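Local coordinates for DNR protein (Pseudomonas aeruginosa, PDB 2Z69) that is a transcriptional regulator that probably binds DNA and is thought to respond to nitric oxide, represented here by its sensor domain, at residues 86-91 and 97-102; 17-22 and 131-136; 38-41 and 45-48; 62-67 and 109-114. One frame throughout, in Å; residues are numbered along the deposited sequence.

Interaction 1 (86-91 and 97-102)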
loop_
_atom_site.group_PDB
_atom_site.type_symbol
_atom_site.label_atom_id
_atom_site.label_comp_id
_atom_site.label_asym_id
_atom_site.label_seq_id
_atom_site.Cartn_x
_atom_site.Cartn_y
_atom_site.Cartn_z
ATOM N N THR B 86 -2.080 9.516 -16.055
ATOM C CA THR B 86 -0.768 8.906 -15.786
ATOM C C THR B 86 -0.884 7.444 -16.082
ATOM O O THR B 86 -1.974 6.928 -16.157
ATOM C CB THR B 86 -0.288 9.065 -14.308
ATOM O OG1 THR B 86 -1.331 8.640 -13.403
ATOM C CG2 THR B 86 0.091 10.532 -14.019
ATOM N N PHE B 87 0.256 6.791 -16.268
ATOM C CA PHE B 87 0.300 5.361 -16.393
ATOM C C PHE B 87 1.642 4.825 -15.917
ATOM O O PHE B 87 2.627 5.559 -15.856
ATOM C CB PHE B 87 -0.053 4.902 -17.839
ATOM C CG PHE B 87 0.883 5.422 -18.925
ATOM C CD1 PHE B 87 0.603 6.621 -19.599
ATOM C CD2 PHE B 87 1.961 4.658 -19.335
ATOM C CE1 PHE B 87 1.417 7.054 -20.634
ATOM C CE2 PHE B 87 2.783 5.070 -20.356
ATOM C CZ PHE B 87 2.528 6.261 -21.008
ATOM N N ALA B 88 1.661 3.547 -15.548
ATOM C CA ALA B 88 2.869 2.877 -15.053
ATOM C C ALA B 88 3.294 3.224 -13.610
ATOM O O ALA B 88 4.335 2.750 -13.149
ATOM C CB ALA B 88 4.061 3.066 -16.065
ATOM N N GLU B 89 2.490 4.000 -12.884
ATOM C CA GLU B 89 2.860 4.391 -11.512
ATOM C C GLU B 89 2.805 3.194 -10.552
ATOM O O GLU B 89 3.516 3.158 -9.552
ATOM C CB GLU B 89 1.961 5.510 -10.991
ATOM C CG GLU B 89 0.484 5.139 -10.890
ATOM C CD GLU B 89 -0.333 5.585 -12.104
ATOM O OE1 GLU B 89 0.225 5.660 -13.210
ATOM O OE2 GLU B 89 -1.535 5.858 -11.953
ATOM N N ALA B 90 1.987 2.202 -10.895
ATOM C CA ALA B 90 1.907 0.972 -10.131
ATOM C C ALA B 90 3.238 0.231 -10.055
ATOM O O ALA B 90 3.404 -0.628 -9.201
ATOM C CB ALA B 90 0.817 0.050 -10.689
ATOM N N MET B 91 4.175 0.571 -10.940
ATOM C CA MET B 91 5.401 -0.228 -11.089
ATOM C C MET B 91 6.309 -0.036 -9.883
ATOM O O MET B 91 7.066 -0.938 -9.512
ATOM C CB MET B 91 6.146 0.094 -12.405
ATOM C CG MET B 91 5.518 -0.507 -13.713
ATOM S SD MET B 91 5.334 -2.315 -13.807
ATOM C CE MET B 91 6.978 -2.886 -13.408
ATOM N N PRO B 97 11.478 -5.915 -11.173
ATOM C CA PRO B 97 12.444 -5.020 -11.802
ATOM C C PRO B 97 11.989 -4.393 -13.141
ATOM O O PRO B 97 12.345 -3.260 -13.399
ATOM C CB PRO B 97 13.656 -5.932 -12.037
ATOM C CG PRO B 97 13.081 -7.295 -12.139
ATOM C CD PRO B 97 11.962 -7.310 -11.148
ATOM N N ASN B 98 11.241 -5.142 -13.954
ATOM C CA ASN B 98 10.969 -4.806 -15.343
ATOM C C ASN B 98 9.498 -4.529 -15.631
ATOM O O ASN B 98 8.629 -5.186 -15.047
ATOM C CB ASN B 98 11.402 -5.959 -16.263
ATOM C CG ASN B 98 12.885 -6.269 -16.170
ATOM O OD1 ASN B 98 13.304 -7.423 -16.320
ATOM N ND2 ASN B 98 13.687 -5.248 -15.933
ATOM N N TYR B 99 9.231 -3.602 -16.571
ATOM C CA TYR B 99 7.884 -3.412 -17.104
ATOM C C TYR B 99 7.267 -4.761 -17.448
ATOM O O TYR B 99 7.874 -5.564 -18.148
ATOM C CB TYR B 99 7.884 -2.500 -18.348
ATOM C CG TYR B 99 8.210 -1.061 -18.003
ATOM C CD1 TYR B 99 7.320 -0.281 -17.283
ATOM C CD2 TYR B 99 9.418 -0.495 -18.403
ATOM C CE1 TYR B 99 7.640 1.051 -16.937
ATOM C CE2 TYR B 99 9.749 0.799 -18.082
ATOM C CZ TYR B 99 8.857 1.575 -17.353
ATOM O OH TYR B 99 9.211 2.893 -17.051
ATOM N N VAL B 100 6.064 -5.001 -16.941
ATOM C CA VAL B 100 5.320 -6.240 -17.199
ATOM C C VAL B 100 4.380 -6.125 -18.420
ATOM O O VAL B 100 3.579 -7.023 -18.658
ATOM C CB VAL B 100 4.453 -6.587 -15.965
ATOM C CG1 VAL B 100 5.322 -6.937 -14.774
ATOM C CG2 VAL B 100 3.578 -5.394 -15.614
ATOM N N ALA B 101 4.449 -5.012 -19.152
ATOM C CA ALA B 101 3.660 -4.780 -20.372
ATOM C C ALA B 101 4.378 -3.744 -21.237
ATOM O O ALA B 101 5.332 -3.123 -20.773
ATOM C CB ALA B 101 2.247 -4.265 -20.016
ATOM N N THR B 102 3.881 -3.532 -22.460
ATOM C CA THR B 102 4.426 -2.564 -23.428
ATOM C C THR B 102 3.418 -1.446 -23.531
ATOM O O THR B 102 2.227 -1.692 -23.454
ATOM C CB THR B 102 4.525 -3.257 -24.823
ATOM O OG1 THR B 102 5.441 -4.358 -24.741
ATOM C CG2 THR B 102 4.934 -2.336 -25.922
#

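Interaction 2 (17-22 and 131-136)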
loop_
_atom_site.group_PDB
_atom_site.type_symbol
_atom_site.label_atom_id
_atom_site.label_comp_id
_atom_site.label_asym_id
_atom_site.label_seq_id
_atom_site.Cartn_x
_atom_site.Cartn_y
_atom_site.Cartn_z
ATOM N N HIS B 17 -4.095 16.576 -10.949
ATOM C CA HIS B 17 -4.049 15.132 -10.934
ATOM C C HIS B 17 -3.724 14.552 -9.550
ATOM O O HIS B 17 -2.764 14.982 -8.910
ATOM C CB HIS B 17 -3.002 14.666 -11.950
ATOM C CG HIS B 17 -3.039 13.198 -12.205
ATOM N ND1 HIS B 17 -2.544 12.279 -11.310
ATOM C CD2 HIS B 17 -3.540 12.487 -13.239
ATOM C CE1 HIS B 17 -2.735 11.060 -11.781
ATOM N NE2 HIS B 17 -3.329 11.158 -12.957
ATOM N N HIS B 18 -4.491 13.550 -9.117
ATOM C CA HIS B 18 -4.356 12.963 -7.764
ATOM C C HIS B 18 -2.951 12.486 -7.348
ATOM O O HIS B 18 -2.683 12.377 -6.149
ATOM C CB HIS B 18 -5.354 11.812 -7.548
ATOM C CG HIS B 18 -5.093 10.617 -8.413
ATOM N ND1 HIS B 18 -4.165 9.648 -8.089
ATOM C CD2 HIS B 18 -5.616 10.251 -9.611
ATOM C CE1 HIS B 18 -4.131 8.736 -9.048
ATOM N NE2 HIS B 18 -5.013 9.071 -9.974
ATOM N N LEU B 19 -2.063 12.192 -8.308
ATOM C CA LEU B 19 -0.704 11.713 -7.958
ATOM C C LEU B 19 0.247 12.821 -7.514
ATOM O O LEU B 19 1.272 12.557 -6.855
ATOM C CB LEU B 19 -0.072 10.914 -9.111
ATOM C CG LEU B 19 -0.515 9.455 -9.206
ATOM C CD1 LEU B 19 0.277 8.703 -10.247
ATOM C CD2 LEU B 19 -0.436 8.746 -7.851
ATOM N N PHE B 20 -0.103 14.053 -7.887
ATOM C CA PHE B 20 0.746 15.218 -7.688
ATOM C C PHE B 20 0.040 16.253 -6.831
ATOM O O PHE B 20 0.674 17.174 -6.336
ATOM C CB PHE B 20 1.159 15.844 -9.037
ATOM C CG PHE B 20 1.670 14.851 -10.034
ATOM C CD1 PHE B 20 0.816 14.290 -10.979
ATOM C CD2 PHE B 20 2.991 14.450 -10.009
ATOM C CE1 PHE B 20 1.291 13.349 -11.913
ATOM C CE2 PHE B 20 3.460 13.503 -10.911
ATOM C CZ PHE B 20 2.609 12.964 -11.872
ATOM N N GLU B 21 -1.274 16.093 -6.669
ATOM C CA GLU B 21 -2.104 17.021 -5.874
ATOM C C GLU B 21 -1.604 17.263 -4.438
ATOM O O GLU B 21 -1.432 18.428 -4.034
ATOM C CB GLU B 21 -3.580 16.567 -5.885
ATOM C CG GLU B 21 -4.420 17.009 -4.682
ATOM C CD GLU B 21 -4.654 18.503 -4.645
ATOM O OE1 GLU B 21 -4.570 19.138 -5.720
ATOM O OE2 GLU B 21 -4.917 19.043 -3.542
ATOM N N PRO B 22 -1.373 16.180 -3.655
ATOM C CA PRO B 22 -0.983 16.405 -2.245
ATOM C C PRO B 22 0.428 16.995 -2.075
ATOM O O PRO B 22 0.808 17.390 -0.960
ATOM C CB PRO B 22 -1.066 15.003 -1.621
ATOM C CG PRO B 22 -1.774 14.127 -2.653
ATOM C CD PRO B 22 -1.462 14.741 -3.971
ATOM N N LEU B 131 -0.223 8.176 2.588
ATOM C CA LEU B 131 -1.529 7.649 3.000
ATOM C C LEU B 131 -2.510 7.466 1.849
ATOM O O LEU B 131 -3.277 6.498 1.835
ATOM C CB LEU B 131 -2.161 8.538 4.092
ATOM C CG LEU B 131 -1.368 8.646 5.404
ATOM C CD1 LEU B 131 -2.247 9.247 6.488
ATOM C CD2 LEU B 131 -0.768 7.288 5.861
ATOM N N ALA B 132 -2.516 8.416 0.917
ATOM C CA ALA B 132 -3.333 8.310 -0.291
ATOM C C ALA B 132 -2.972 7.064 -1.127
ATOM O O ALA B 132 -3.856 6.324 -1.575
ATOM C CB ALA B 132 -3.212 9.586 -1.139
ATOM N N LEU B 133 -1.677 6.852 -1.349
ATOM C CA LEU B 133 -1.189 5.695 -2.129
ATOM C C LEU B 133 -1.477 4.411 -1.389
ATOM O O LEU B 133 -1.764 3.402 -1.997
ATOM C CB LEU B 133 0.313 5.794 -2.399
ATOM C CG LEU B 133 0.699 6.966 -3.309
ATOM C CD1 LEU B 133 2.185 7.246 -3.181
ATOM C CD2 LEU B 133 0.305 6.702 -4.758
ATOM N N LEU B 134 -1.419 4.480 -0.066
ATOM C CA LEU B 134 -1.747 3.362 0.796
ATOM C C LEU B 134 -3.225 2.979 0.608
ATOM O O LEU B 134 -3.554 1.795 0.521
ATOM C CB LEU B 134 -1.432 3.737 2.268
ATOM C CG LEU B 134 -1.111 2.659 3.300
ATOM C CD1 LEU B 134 -0.293 1.507 2.734
ATOM C CD2 LEU B 134 -0.367 3.294 4.461
ATOM N N ALA B 135 -4.103 3.982 0.541
ATOM C CA ALA B 135 -5.524 3.762 0.211
ATOM C C ALA B 135 -5.749 3.162 -1.185
ATOM O O ALA B 135 -6.597 2.285 -1.347
ATOM C CB ALA B 135 -6.336 5.045 0.382
ATOM N N LYS B 136 -4.981 3.621 -2.176
ATOM C CA LYS B 136 -5.071 3.120 -3.542
ATOM C C LYS B 136 -4.612 1.675 -3.641
ATOM O O LYS B 136 -5.312 0.831 -4.212
ATOM C CB LYS B 136 -4.229 3.991 -4.476
ATOM C CG LYS B 136 -4.845 5.333 -4.860
ATOM C CD LYS B 136 -5.761 5.146 -6.030
ATOM C CE LYS B 136 -6.529 6.389 -6.333
ATOM N NZ LYS B 136 -7.564 6.049 -7.334
#

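Interaction 3 (38-41 and 45-48)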
loop_
_atom_site.group_PDB
_atom_site.type_symbol
_atom_site.label_atom_id
_atom_site.label_comp_id
_atom_site.label_asym_id
_atom_site.label_seq_id
_atom_site.Cartn_x
_atom_site.Cartn_y
_atom_site.Cartn_z
ATOM N N VAL B 38 9.108 13.773 -23.411
ATOM C CA VAL B 38 9.188 12.622 -24.302
ATOM C C VAL B 38 8.248 12.873 -25.448
ATOM O O VAL B 38 7.065 13.173 -25.240
ATOM C CB VAL B 38 8.801 11.275 -23.587
ATOM C CG1 VAL B 38 8.822 10.095 -24.586
ATOM C CG2 VAL B 38 9.713 11.007 -22.396
ATOM N N ASN B 39 8.776 12.738 -26.657
ATOM C CA ASN B 39 8.003 13.007 -27.860
ATOM C C ASN B 39 7.847 11.745 -28.698
ATOM O O ASN B 39 8.864 11.111 -29.030
ATOM C CB ASN B 39 8.731 14.048 -28.688
ATOM C CG ASN B 39 8.871 15.365 -27.973
ATOM O OD1 ASN B 39 7.885 15.988 -27.616
ATOM N ND2 ASN B 39 10.110 15.845 -27.849
ATOM N N LEU B 40 6.616 11.419 -29.124
ATOM C CA LEU B 40 6.437 10.125 -29.829
ATOM C C LEU B 40 5.561 10.189 -31.040
ATOM O O LEU B 40 4.539 10.830 -31.002
ATOM C CB LEU B 40 5.841 9.069 -28.880
ATOM C CG LEU B 40 6.640 8.554 -27.670
ATOM C CD1 LEU B 40 5.714 7.691 -26.831
ATOM C CD2 LEU B 40 7.950 7.801 -28.033
ATOM N N ASP B 41 5.961 9.493 -32.097
ATOM C CA ASP B 41 5.129 9.338 -33.271
ATOM C C ASP B 41 4.131 8.218 -33.012
ATOM O O ASP B 41 4.325 7.428 -32.104
ATOM C CB ASP B 41 6.004 8.987 -34.460
ATOM C CG ASP B 41 6.628 10.206 -35.089
ATOM O OD1 ASP B 41 6.092 11.337 -34.898
ATOM O OD2 ASP B 41 7.636 10.023 -35.802
ATOM N N TYR B 45 7.106 3.292 -29.234
ATOM C CA TYR B 45 6.978 2.736 -27.905
ATOM C C TYR B 45 7.320 3.717 -26.809
ATOM O O TYR B 45 8.334 4.419 -26.913
ATOM C CB TYR B 45 7.829 1.466 -27.777
ATOM C CG TYR B 45 7.282 0.398 -28.688
ATOM C CD1 TYR B 45 7.853 0.180 -29.937
ATOM C CD2 TYR B 45 6.119 -0.293 -28.349
ATOM C CE1 TYR B 45 7.324 -0.791 -30.826
ATOM C CE2 TYR B 45 5.577 -1.263 -29.205
ATOM C CZ TYR B 45 6.181 -1.504 -30.439
ATOM O OH TYR B 45 5.648 -2.417 -31.293
ATOM N N VAL B 46 6.491 3.776 -25.760
ATOM C CA VAL B 46 6.878 4.538 -24.555
ATOM C C VAL B 46 7.863 3.650 -23.738
ATOM O O VAL B 46 8.883 4.107 -23.287
ATOM C CB VAL B 46 5.732 4.871 -23.656
ATOM C CG1 VAL B 46 6.196 5.879 -22.599
ATOM C CG2 VAL B 46 4.535 5.461 -24.454
ATOM N N PHE B 47 7.511 2.376 -23.556
ATOM C CA PHE B 47 8.428 1.395 -23.013
ATOM C C PHE B 47 7.954 0.032 -23.514
ATOM O O PHE B 47 6.816 -0.084 -24.019
ATOM C CB PHE B 47 8.470 1.453 -21.488
ATOM C CG PHE B 47 7.099 1.384 -20.812
ATOM C CD1 PHE B 47 6.525 2.514 -20.287
ATOM C CD2 PHE B 47 6.434 0.160 -20.642
ATOM C CE1 PHE B 47 5.255 2.431 -19.588
ATOM C CE2 PHE B 47 5.213 0.080 -19.988
ATOM C CZ PHE B 47 4.628 1.235 -19.458
ATOM N N ARG B 48 8.858 -0.942 -23.457
ATOM C CA ARG B 48 8.597 -2.322 -23.888
ATOM C C ARG B 48 8.607 -3.285 -22.688
ATOM O O ARG B 48 9.356 -3.088 -21.741
ATOM C CB ARG B 48 9.625 -2.778 -24.940
ATOM C CG ARG B 48 9.728 -1.821 -26.159
ATOM C CD ARG B 48 10.983 -2.149 -27.031
ATOM N NE ARG B 48 11.053 -1.218 -28.176
ATOM C CZ ARG B 48 11.477 0.029 -28.049
ATOM N NH1 ARG B 48 11.886 0.451 -26.855
ATOM N NH2 ARG B 48 11.541 0.829 -29.107
#

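Interaction 4 (62-67 and 109-114)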
loop_
_atom_site.group_PDB
_atom_site.type_symbol
_atom_site.label_atom_id
_atom_site.label_comp_id
_atom_site.label_asym_id
_atom_site.label_seq_id
_atom_site.Cartn_x
_atom_site.Cartn_y
_atom_site.Cartn_z
ATOM N N GLY B 62 -2.192 13.298 -26.636
ATOM C CA GLY B 62 -2.131 12.053 -27.391
ATOM C C GLY B 62 -2.866 10.936 -26.685
ATOM O O GLY B 62 -3.808 11.204 -25.930
ATOM N N CYS B 63 -2.406 9.693 -26.909
ATOM C CA CYS B 63 -3.140 8.482 -26.497
ATOM C C CYS B 63 -2.227 7.250 -26.563
ATOM O O CYS B 63 -1.557 7.018 -27.558
ATOM C CB CYS B 63 -4.384 8.301 -27.369
ATOM S SG CYS B 63 -5.433 6.844 -27.003
ATOM N N VAL B 64 -2.187 6.471 -25.483
ATOM C CA VAL B 64 -1.194 5.358 -25.346
ATOM C C VAL B 64 -1.967 4.071 -25.024
ATOM O O VAL B 64 -2.893 4.106 -24.215
ATOM C CB VAL B 64 -0.196 5.688 -24.228
ATOM C CG1 VAL B 64 0.461 4.437 -23.646
ATOM C CG2 VAL B 64 0.866 6.708 -24.745
ATOM N N LYS B 65 -1.664 2.967 -25.709
ATOM C CA LYS B 65 -2.267 1.693 -25.349
ATOM C C LYS B 65 -1.256 0.804 -24.614
ATOM O O LYS B 65 -0.031 0.831 -24.902
ATOM C CB LYS B 65 -2.859 0.966 -26.565
ATOM C CG LYS B 65 -1.831 0.426 -27.572
ATOM C CD LYS B 65 -2.473 -0.608 -28.493
ATOM C CE LYS B 65 -1.465 -1.020 -29.575
ATOM N NZ LYS B 65 -1.958 -2.055 -30.577
ATOM N N ILE B 66 -1.750 0.011 -23.666
ATOM C CA ILE B 66 -0.857 -0.821 -22.844
ATOM C C ILE B 66 -1.292 -2.292 -22.930
ATOM O O ILE B 66 -2.432 -2.605 -22.667
ATOM C CB ILE B 66 -0.821 -0.292 -21.345
ATOM C CG1 ILE B 66 -0.405 1.198 -21.336
ATOM C CG2 ILE B 66 0.076 -1.181 -20.456
ATOM C CD1 ILE B 66 -0.114 1.743 -20.016
ATOM N N TYR B 67 -0.374 -3.183 -23.299
ATOM C CA TYR B 67 -0.692 -4.583 -23.623
ATOM C C TYR B 67 0.476 -5.531 -23.344
ATOM O O TYR B 67 1.626 -5.097 -23.339
ATOM C CB TYR B 67 -1.066 -4.727 -25.117
ATOM C CG TYR B 67 0.056 -4.364 -26.103
ATOM C CD1 TYR B 67 0.252 -3.058 -26.486
ATOM C CD2 TYR B 67 0.905 -5.348 -26.652
ATOM C CE1 TYR B 67 1.258 -2.698 -27.375
ATOM C CE2 TYR B 67 1.921 -4.993 -27.564
ATOM C CZ TYR B 67 2.073 -3.652 -27.913
ATOM O OH TYR B 67 3.035 -3.225 -28.798
ATOM N N SER B 109 2.150 11.720 -29.709
ATOM C CA SER B 109 1.895 11.968 -28.289
ATOM C C SER B 109 3.078 12.695 -27.654
ATOM O O SER B 109 4.213 12.638 -28.160
ATOM C CB SER B 109 1.640 10.606 -27.561
ATOM O OG SER B 109 0.520 9.918 -28.140
ATOM N N GLN B 110 2.820 13.360 -26.533
ATOM C CA GLN B 110 3.874 13.993 -25.782
ATOM C C GLN B 110 3.684 13.655 -24.311
ATOM O O GLN B 110 2.567 13.688 -23.801
ATOM C CB GLN B 110 3.885 15.527 -26.003
ATOM C CG GLN B 110 5.127 16.167 -25.425
ATOM C CD GLN B 110 5.286 17.632 -25.784
ATOM O OE1 GLN B 110 4.439 18.442 -25.451
ATOM N NE2 GLN B 110 6.386 17.975 -26.452
ATOM N N LEU B 111 4.786 13.354 -23.629
ATOM C CA LEU B 111 4.721 12.925 -22.228
ATOM C C LEU B 111 5.763 13.580 -21.364
ATOM O O LEU B 111 6.745 14.108 -21.888
ATOM C CB LEU B 111 4.874 11.398 -22.096
ATOM C CG LEU B 111 4.040 10.585 -23.087
ATOM C CD1 LEU B 111 5.021 9.956 -24.090
ATOM C CD2 LEU B 111 3.287 9.498 -22.401
ATOM N N PHE B 112 5.523 13.539 -20.044
ATOM C CA PHE B 112 6.529 13.753 -19.022
ATOM C C PHE B 112 6.901 12.389 -18.497
ATOM O O PHE B 112 6.013 11.616 -18.166
ATOM C CB PHE B 112 5.934 14.549 -17.865
ATOM C CG PHE B 112 5.797 16.014 -18.137
ATOM C CD1 PHE B 112 4.628 16.680 -17.787
ATOM C CD2 PHE B 112 6.844 16.735 -18.716
ATOM C CE1 PHE B 112 4.479 18.053 -18.005
ATOM C CE2 PHE B 112 6.719 18.118 -18.939
ATOM C CZ PHE B 112 5.531 18.782 -18.575
ATOM N N ARG B 113 8.189 12.074 -18.437
ATOM C CA ARG B 113 8.667 10.829 -17.826
ATOM C C ARG B 113 9.200 11.174 -16.455
ATOM O O ARG B 113 10.203 11.892 -16.352
ATOM C CB ARG B 113 9.820 10.239 -18.625
ATOM C CG ARG B 113 10.662 9.224 -17.859
ATOM C CD ARG B 113 11.552 8.332 -18.783
ATOM N NE ARG B 113 12.397 9.163 -19.613
ATOM C CZ ARG B 113 12.460 9.142 -20.939
ATOM N NH1 ARG B 113 11.753 8.280 -21.669
ATOM N NH2 ARG B 113 13.277 9.987 -21.534
ATOM N N PHE B 114 8.558 10.680 -15.404
ATOM C CA PHE B 114 9.028 10.941 -14.047
ATOM C C PHE B 114 9.780 9.738 -13.507
ATOM O O PHE B 114 9.331 8.615 -13.656
ATOM C CB PHE B 114 7.847 11.215 -13.149
ATOM C CG PHE B 114 7.064 12.423 -13.526
ATOM C CD1 PHE B 114 5.865 12.307 -14.203
ATOM C CD2 PHE B 114 7.503 13.677 -13.188
ATOM C CE1 PHE B 114 5.123 13.417 -14.521
ATOM C CE2 PHE B 114 6.760 14.790 -13.521
ATOM C CZ PHE B 114 5.570 14.650 -14.189
#

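Interaction 1 (86-91 and 97-102)
Ala88 makes the first contact of segment 86-91, just past the short strand 86-87, where its CB lies 4.2 Å from CE1 of Tyr99. The chain then curls into a 3-10 segment, with a 3.1 Å backbone bond from Met91 N to Ala88 O, and this turn carries the next side chain over to the same tyrosine. Met91 supplies most of the share of segment 86-91. Its CG sits 4.0 Å from Tyr99 CD1, approaching the ring obliquely, as does Ala88 CB. Beyond CG the thioether is bent at both following torsions (chi2 -59°, chi3 -52°), which folds it along the backbone of 98-100 instead of letting it run straight on. SD thereby comes 4.0 Å from Val100 CG2, and the terminal CE ends 3.3 Å from the carbonyl O of Asn98. Tyr99 is fixed from other directions, its OH hydrogen-bonded to Ala55 O and its ring stacked on Phe47, while Val100 packs on Leu151 of the second subunit. By fold and position, the connection joining these segments resembles the phosphate-binding cassette of cyclic nucleotide-binding domains. The thioether sulfur, with methyl, methylene and ring carbons, does most of the touching, with one backbone carbonyl among them; the two ends of the connection are therefore matched by shape and dispersion rather than by directed polar bonds.

Interaction 2 (17-22 and 131-136)
Leu19 and Leu133 touch through one methyl each, CD2 against CD2 at 3.8 Å, with the two side chains crossing at about a right angle. They have similar conformations: in each, CG lies anti to the carbonyl carbon and CD1 continues the extended line of the chain, so CD2 is the lateral branch, and this is the one used. The other methyl of Leu19, CD1, is turned instead to Thr86 and Glu89. Leu133 belongs to helix 127-140, the dimerization helix of the sensor domain, which follows the beta barrel as the long C helix does in relatives such as CRP; the same side chain also packs on Leu134 of the second subunit, while Leu19 comes from the loop joining helices 6-14 and 25-33. That loop is internally well tied. Leu19 N donates to His17 ND1 over 3.0 Å, nearly straight at 169° although tilted slightly from the imidazole plane, which suggests that ND1 carries no proton. His17 O accepts from both Phe20 N and Glu21 N, and CB of Leu19 lies 3.9 Å above one face of the Phe20 ring, offset toward the rim. On the more exposed flank Lys136 kinks near its root (chi2 -85°) and then runs out extended, which brings its aliphatic CE obliquely near the His18 ring.

Interaction 3 (38-41 and 45-48)
Leu40 and Tyr45 are the closest pair along the two backbones, CA atoms 7.7 Å apart, with strand 36-40 ending on one side and the chain of 45-48 turning a corner at Val46 on the other. In this beta barrel of the cyclic nucleotide-binding type, the short turn between the segments passes the chain from one antiparallel sheet to the other: strand 36-40 pairs with 109-115, strand 45-47 with 102-105. At the corner Val46 and Phe47 both face Ala103, which makes a classic beta bulge. Leu40 bridges the gap between the sheets. Its CG stands anti to the carbonyl carbon (chi1 -66°), and the two methyls part to different targets. CD2 lies 3.6 Å from the carbonyl O of Tyr45, whereas CD1 faces Val46, 4.1 Å from its CA. Leu40 and Val46 side chains cross at about a right angle, and Val46 presents the branch next to its backbone N, its other methyl being anti to that N (chi1 -169°). Behind them Leu40 also packs on Leu111, and Val46 on Val64 and Phe87, linking this edge to the barrel interior. The Tyr45 side chain leaves its backbone away from segment 38-41, and its CB covers one face of the Arg48 guanidinium, which is salt-bridged to Glu51. The tightest approach is Leu40 CD1 to Val46 CG2, 3.5 Å, closer than usual for two methyl carbons.

Interaction 4 (62-67 and 109-114)
Ser109 meets the start of strand 63-69 where the two backbones come closest, its CA 4.1 Å from that of Gly62. Its CB points toward segment 62-67 and rests 4.0 Å from Gly62 CA. From there OG turns to the side next to its own backbone N (chi1 -59°) and lies 3.5 Å from the same glycine CA. At this tip it takes the N-H of Cys63 in a hydrogen bond of 3.2 Å and 163°, and it is also hydrogen-bonded to Val107 O, so the hydroxyl is held from two directions and joins the 62-63 backbone to the turn that precedes strand 109-115. The close approach of OG to this CA goes with the backbone of Gly62, whose angles lie in a region open mainly to glycine. The strands belong to different sheets of the beta barrel, as in other cyclic nucleotide-binding domains: 63-69 lies between 102-105 and 75-82, and 109-115 between 36-40 and 55-59. From the Gly62 end they splay apart across the barrel interior. Further along, the one apolar pair between the segments is Val64 CG2 and Leu111 CD2, 4.4 Å apart, a loose contact. Leu111 lies between the usual staggered positions at its second torsion (chi2 110°), and besides Val64 it touches Leu59, Val38 and Leu40. Val64 also packs on Ala103, and its backbone pairs with Thr81 in the neighbouring strand 75-82.

Interactions 1 and 4 are buried; interaction 3 lies at the surface, and interaction 2 is only partly buried. Strand 36-40 of interaction 3 pairs with strand 109-115 of interaction 4 in one sheet, and the centres of these two contacts are about 7 Å apart; both connect the two sheets, one by a leucine-valine methyl contact, the other by a serine-to-backbone hydrogen bond. Phe87 of segment 86-91 packs on Leu111 and Ile66 of interaction 4, tying interaction 1 into the barrel. Interaction 2 joins the dimerization helix to the N-terminal helical region and reaches interaction 1 through Thr86 and Glu89. Its centre is about 25 Å from that of interaction 3, with nearest atoms about 12 Å apart.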